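Long-range contact in nucleoplasmin-like protein (PDB 1NLQ), which binds core histones and takes part in the ATP-facilitated assembly of approximately regularly spaced nucleosomal arrays, this chain being its N-terminal core domain: residues Y7-D21 with K85-I99. Numbering follows the deposited sequence.
With MG (magnesium ion), chain G.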
# COMPACT_ATOMS: atom_id res chain seq x y z
N TYR A 7 -14.71 -9.40 -4.78
CA TYR A 7 -15.10 -8.65 -5.97
C TYR A 7 -13.92 -8.70 -6.93
O TYR A 7 -12.80 -8.38 -6.55
CB TYR A 7 -15.42 -7.19 -5.64
CG TYR A 7 -16.00 -6.40 -6.81
CD1 TYR A 7 -17.29 -6.66 -7.29
CD2 TYR A 7 -15.27 -5.38 -7.43
CE1 TYR A 7 -17.84 -5.91 -8.35
CE2 TYR A 7 -15.81 -4.64 -8.48
CZ TYR A 7 -17.09 -4.90 -8.94
OH TYR A 7 -17.63 -4.15 -9.96
N GLY A 8 -14.18 -9.14 -8.15
CA GLY A 8 -13.13 -9.21 -9.15
C GLY A 8 -13.75 -9.11 -10.52
O GLY A 8 -14.46 -10.02 -10.95
N VAL A 9 -13.49 -8.00 -11.21
CA VAL A 9 -14.03 -7.78 -12.55
C VAL A 9 -12.91 -7.36 -13.51
O VAL A 9 -11.87 -6.85 -13.08
CB VAL A 9 -15.15 -6.72 -12.54
CG1 VAL A 9 -16.24 -7.15 -11.57
CG2 VAL A 9 -14.60 -5.35 -12.13
N THR A 10 -13.13 -7.60 -14.80
CA THR A 10 -12.14 -7.27 -15.81
C THR A 10 -12.67 -6.26 -16.82
O THR A 10 -13.85 -6.30 -17.21
CB THR A 10 -11.69 -8.54 -16.58
OG1 THR A 10 -11.31 -9.57 -15.65
CG2 THR A 10 -10.52 -8.23 -17.48
N LEU A 11 -11.81 -5.33 -17.23
CA LEU A 11 -12.16 -4.31 -18.21
C LEU A 11 -11.21 -4.44 -19.40
O LEU A 11 -10.01 -4.68 -19.23
CB LEU A 11 -12.03 -2.91 -17.62
CG LEU A 11 -13.00 -2.52 -16.50
CD1 LEU A 11 -12.70 -1.12 -16.00
CD2 LEU A 11 -14.42 -2.60 -17.02
N THR A 12 -11.76 -4.28 -20.61
CA THR A 12 -10.99 -4.35 -21.85
C THR A 12 -11.57 -3.32 -22.82
O THR A 12 -12.62 -2.72 -22.55
CB THR A 12 -11.08 -5.74 -22.53
OG1 THR A 12 -12.46 -6.03 -22.82
CG2 THR A 12 -10.49 -6.83 -21.64
N ALA A 13 -10.91 -3.13 -23.95
CA ALA A 13 -11.41 -2.17 -24.94
C ALA A 13 -12.79 -2.61 -25.42
O ALA A 13 -13.69 -1.79 -25.59
CB ALA A 13 -10.46 -2.09 -26.12
N GLU A 14 -12.94 -3.90 -25.63
CA GLU A 14 -14.20 -4.45 -26.12
C GLU A 14 -15.30 -4.45 -25.08
O GLU A 14 -16.48 -4.29 -25.40
CB GLU A 14 -13.96 -5.87 -26.65
CG GLU A 14 -13.01 -5.93 -27.84
CD GLU A 14 -11.53 -5.93 -27.45
OE1 GLU A 14 -11.18 -5.47 -26.33
OE2 GLU A 14 -10.71 -6.38 -28.27
N SER A 15 -14.92 -4.64 -23.82
CA SER A 15 -15.86 -4.65 -22.70
C SER A 15 -15.28 -3.68 -21.68
O SER A 15 -14.73 -4.09 -20.65
CB SER A 15 -15.97 -6.06 -22.11
OG SER A 15 -16.97 -6.13 -21.12
N ASP A 16 -15.42 -2.38 -21.97
CA ASP A 16 -14.86 -1.30 -21.16
C ASP A 16 -15.61 -0.81 -19.94
O ASP A 16 -15.15 0.14 -19.30
CB ASP A 16 -14.57 -0.08 -22.06
CG ASP A 16 -15.84 0.63 -22.54
OD1 ASP A 16 -16.85 0.64 -21.80
OD2 ASP A 16 -15.82 1.21 -23.65
N SER A 17 -16.73 -1.42 -19.60
CA SER A 17 -17.50 -0.95 -18.45
C SER A 17 -18.07 -2.05 -17.58
O SER A 17 -18.42 -3.13 -18.06
CB SER A 17 -18.64 -0.05 -18.95
OG SER A 17 -19.16 0.76 -17.91
N VAL A 18 -18.13 -1.78 -16.28
CA VAL A 18 -18.68 -2.70 -15.29
C VAL A 18 -19.39 -1.84 -14.25
O VAL A 18 -18.86 -0.82 -13.81
CB VAL A 18 -17.58 -3.55 -14.60
CG1 VAL A 18 -18.21 -4.47 -13.57
CG2 VAL A 18 -16.82 -4.37 -15.63
N THR A 19 -20.60 -2.24 -13.89
CA THR A 19 -21.38 -1.50 -12.91
C THR A 19 -21.66 -2.34 -11.68
O THR A 19 -21.98 -3.53 -11.78
CB THR A 19 -22.73 -1.03 -13.51
OG1 THR A 19 -22.50 -0.13 -14.60
CG2 THR A 19 -23.56 -0.33 -12.44
N TRP A 20 -21.53 -1.72 -10.52
CA TRP A 20 -21.82 -2.38 -9.26
C TRP A 20 -23.09 -1.72 -8.74
O TRP A 20 -23.14 -0.50 -8.56
CB TRP A 20 -20.69 -2.16 -8.24
CG TRP A 20 -20.98 -2.78 -6.89
CD1 TRP A 20 -21.03 -4.12 -6.60
CD2 TRP A 20 -21.26 -2.09 -5.67
NE1 TRP A 20 -21.33 -4.30 -5.26
CE2 TRP A 20 -21.47 -3.07 -4.67
CE3 TRP A 20 -21.35 -0.74 -5.32
CZ2 TRP A 20 -21.77 -2.74 -3.35
CZ3 TRP A 20 -21.65 -0.41 -3.99
CH2 TRP A 20 -21.85 -1.41 -3.02
N ASP A 21 -24.12 -2.51 -8.51
CA ASP A 21 -25.36 -1.96 -8.02
C ASP A 21 -26.18 -3.03 -7.34
O ASP A 21 -27.35 -3.23 -7.67
CB ASP A 21 -26.17 -1.35 -9.16
CG ASP A 21 -27.35 -0.55 -8.66
OD1 ASP A 21 -28.04 0.05 -9.51
OD2 ASP A 21 -27.58 -0.51 -7.43
N LYS A 85 -24.68 3.33 -6.70
CA LYS A 85 -24.43 2.63 -7.94
C LYS A 85 -23.08 3.12 -8.45
O LYS A 85 -22.89 4.32 -8.65
CB LYS A 85 -25.52 2.95 -8.97
CG LYS A 85 -25.35 2.19 -10.26
CD LYS A 85 -26.38 2.61 -11.28
CE LYS A 85 -26.14 1.90 -12.60
NZ LYS A 85 -26.90 2.54 -13.71
N VAL A 86 -22.14 2.20 -8.64
CA VAL A 86 -20.82 2.59 -9.11
C VAL A 86 -20.45 1.96 -10.45
O VAL A 86 -20.56 0.76 -10.63
CB VAL A 86 -19.74 2.19 -8.08
CG1 VAL A 86 -18.37 2.59 -8.59
CG2 VAL A 86 -20.03 2.85 -6.76
N THR A 87 -20.00 2.79 -11.39
CA THR A 87 -19.61 2.26 -12.68
C THR A 87 -18.14 2.55 -12.96
O THR A 87 -17.69 3.69 -12.85
CB THR A 87 -20.43 2.88 -13.82
OG1 THR A 87 -21.83 2.62 -13.60
CG2 THR A 87 -20.02 2.27 -15.14
N PHE A 88 -17.38 1.51 -13.32
CA PHE A 88 -15.96 1.64 -13.63
C PHE A 88 -15.82 1.56 -15.13
O PHE A 88 -16.38 0.65 -15.75
CB PHE A 88 -15.14 0.51 -13.00
CG PHE A 88 -15.24 0.43 -11.51
CD1 PHE A 88 -16.04 -0.54 -10.92
CD2 PHE A 88 -14.55 1.32 -10.70
CE1 PHE A 88 -16.14 -0.63 -9.55
CE2 PHE A 88 -14.64 1.24 -9.32
CZ PHE A 88 -15.44 0.26 -8.73
N LYS A 89 -15.08 2.48 -15.73
CA LYS A 89 -14.92 2.45 -17.17
C LYS A 89 -13.48 2.64 -17.61
O LYS A 89 -12.78 3.49 -17.07
CB LYS A 89 -15.78 3.51 -17.84
CG LYS A 89 -15.73 3.41 -19.35
CD LYS A 89 -16.72 4.30 -20.05
CE LYS A 89 -16.55 4.15 -21.56
NZ LYS A 89 -17.43 5.04 -22.34
N LEU A 90 -13.06 1.85 -18.59
CA LEU A 90 -11.71 1.96 -19.13
C LEU A 90 -11.79 3.05 -20.20
O LEU A 90 -12.15 2.78 -21.34
CB LEU A 90 -11.29 0.63 -19.75
CG LEU A 90 -9.84 0.51 -20.22
CD1 LEU A 90 -8.88 0.68 -19.04
CD2 LEU A 90 -9.64 -0.87 -20.86
N ILE A 91 -11.46 4.28 -19.81
CA ILE A 91 -11.55 5.42 -20.72
C ILE A 91 -10.30 5.66 -21.58
O ILE A 91 -10.30 6.55 -22.44
CB ILE A 91 -11.89 6.72 -19.96
CG1 ILE A 91 -10.79 7.05 -18.95
CG2 ILE A 91 -13.23 6.56 -19.24
CD1 ILE A 91 -10.95 8.41 -18.29
N LYS A 92 -9.25 4.88 -21.35
CA LYS A 92 -8.01 4.99 -22.13
C LYS A 92 -7.26 3.66 -22.02
O LYS A 92 -7.15 3.09 -20.93
CB LYS A 92 -7.13 6.12 -21.60
CG LYS A 92 -6.04 6.58 -22.55
CD LYS A 92 -5.34 7.83 -22.01
CE LYS A 92 -4.61 8.59 -23.12
NZ LYS A 92 -4.21 9.97 -22.69
N GLY A 93 -6.75 3.18 -23.15
CA GLY A 93 -6.03 1.92 -23.15
C GLY A 93 -6.94 0.76 -23.54
O GLY A 93 -8.16 0.91 -23.61
N SER A 94 -6.35 -0.40 -23.79
CA SER A 94 -7.15 -1.56 -24.18
C SER A 94 -7.15 -2.66 -23.14
O SER A 94 -7.83 -3.67 -23.29
CB SER A 94 -6.68 -2.10 -25.53
OG SER A 94 -6.89 -1.13 -26.54
N GLY A 95 -6.41 -2.44 -22.07
CA GLY A 95 -6.34 -3.42 -21.00
C GLY A 95 -5.64 -4.71 -21.41
O GLY A 95 -4.80 -4.71 -22.29
N PRO A 96 -5.99 -5.84 -20.77
CA PRO A 96 -7.00 -5.89 -19.72
C PRO A 96 -6.58 -5.27 -18.39
O PRO A 96 -5.39 -5.13 -18.10
CB PRO A 96 -7.28 -7.39 -19.59
CG PRO A 96 -5.98 -8.01 -19.96
CD PRO A 96 -5.48 -7.18 -21.10
N VAL A 97 -7.58 -4.86 -17.62
CA VAL A 97 -7.36 -4.29 -16.30
C VAL A 97 -8.28 -5.03 -15.34
O VAL A 97 -9.46 -5.25 -15.64
CB VAL A 97 -7.68 -2.78 -16.27
CG1 VAL A 97 -7.55 -2.25 -14.85
CG2 VAL A 97 -6.74 -2.04 -17.20
N TYR A 98 -7.74 -5.45 -14.20
CA TYR A 98 -8.53 -6.18 -13.23
C TYR A 98 -8.80 -5.31 -12.00
O TYR A 98 -7.92 -4.60 -11.52
CB TYR A 98 -7.79 -7.45 -12.80
CG TYR A 98 -7.15 -8.20 -13.95
CD1 TYR A 98 -5.76 -8.25 -14.08
CD2 TYR A 98 -7.93 -8.86 -14.90
CE1 TYR A 98 -5.16 -8.93 -15.14
CE2 TYR A 98 -7.33 -9.55 -15.96
CZ TYR A 98 -5.95 -9.58 -16.07
OH TYR A 98 -5.37 -10.24 -17.12
N ILE A 99 -10.04 -5.35 -11.51
CA ILE A 99 -10.41 -4.57 -10.33
C ILE A 99 -10.75 -5.57 -9.22
O ILE A 99 -11.62 -6.43 -9.40
CB ILE A 99 -11.64 -3.68 -10.62
CG1 ILE A 99 -11.30 -2.69 -11.74
CG2 ILE A 99 -12.04 -2.91 -9.37
CD1 ILE A 99 -12.48 -1.84 -12.21
MG MG G . -14.90 2.50 -25.08
O HOH W 1 -13.46 1.00 -25.30
O HOH W 2 -16.40 4.02 -24.83
O HOH W 3 -13.73 3.51 -23.61
O HOH W 4 -16.12 1.51 -26.55
O HOH W 5 -14.32 3.44 -26.56
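V9 and L11 pair with I99 and V97, while V18 and W20 pair with F88 and V86, through antiparallel backbone hydrogen bonds. The two pairings lie in different sheets, and the connections 12-16 and 93-96 link them. In the second connection G95 takes a positive phi, a conformation glycine reaches easily; P96 follows through a cis peptide.

Between the sheets the contact is largely apolar. The CD1 methyl of L11 lies 3.9 Å from CD1 of I99 and approaches CB of F88, as suits a branched aliphatic side chain between sheets. Y7, with CG anti to the backbone N (chi1 -173°), brings OH to 3.8 Å from CE1 of F88, at the edge of that ring.

On the other face of the 17-20 and 86-92 pair, OG1 of T19 and OG1 of T87 share a hydrogen bond of 3.0 Å at a non-hydrogen-bonded position, where beta-branched threonine suits the strand and supplies the hydroxyl. D16 binds magnesium through OD2 at 2.1 Å, and five waters complete the six ligands; one accepts from NZ of K89, another donates to O of L90, tying the ion to both segments.

Strand 86-92 continues its sheet onto 48-55, and 97-104 onto 31-39, with F88 and I99 both touching I34 in the core of this nucleoplasmin beta sandwich; T10 packs on I62 and Y98 on P63, both of a neighbouring subunit.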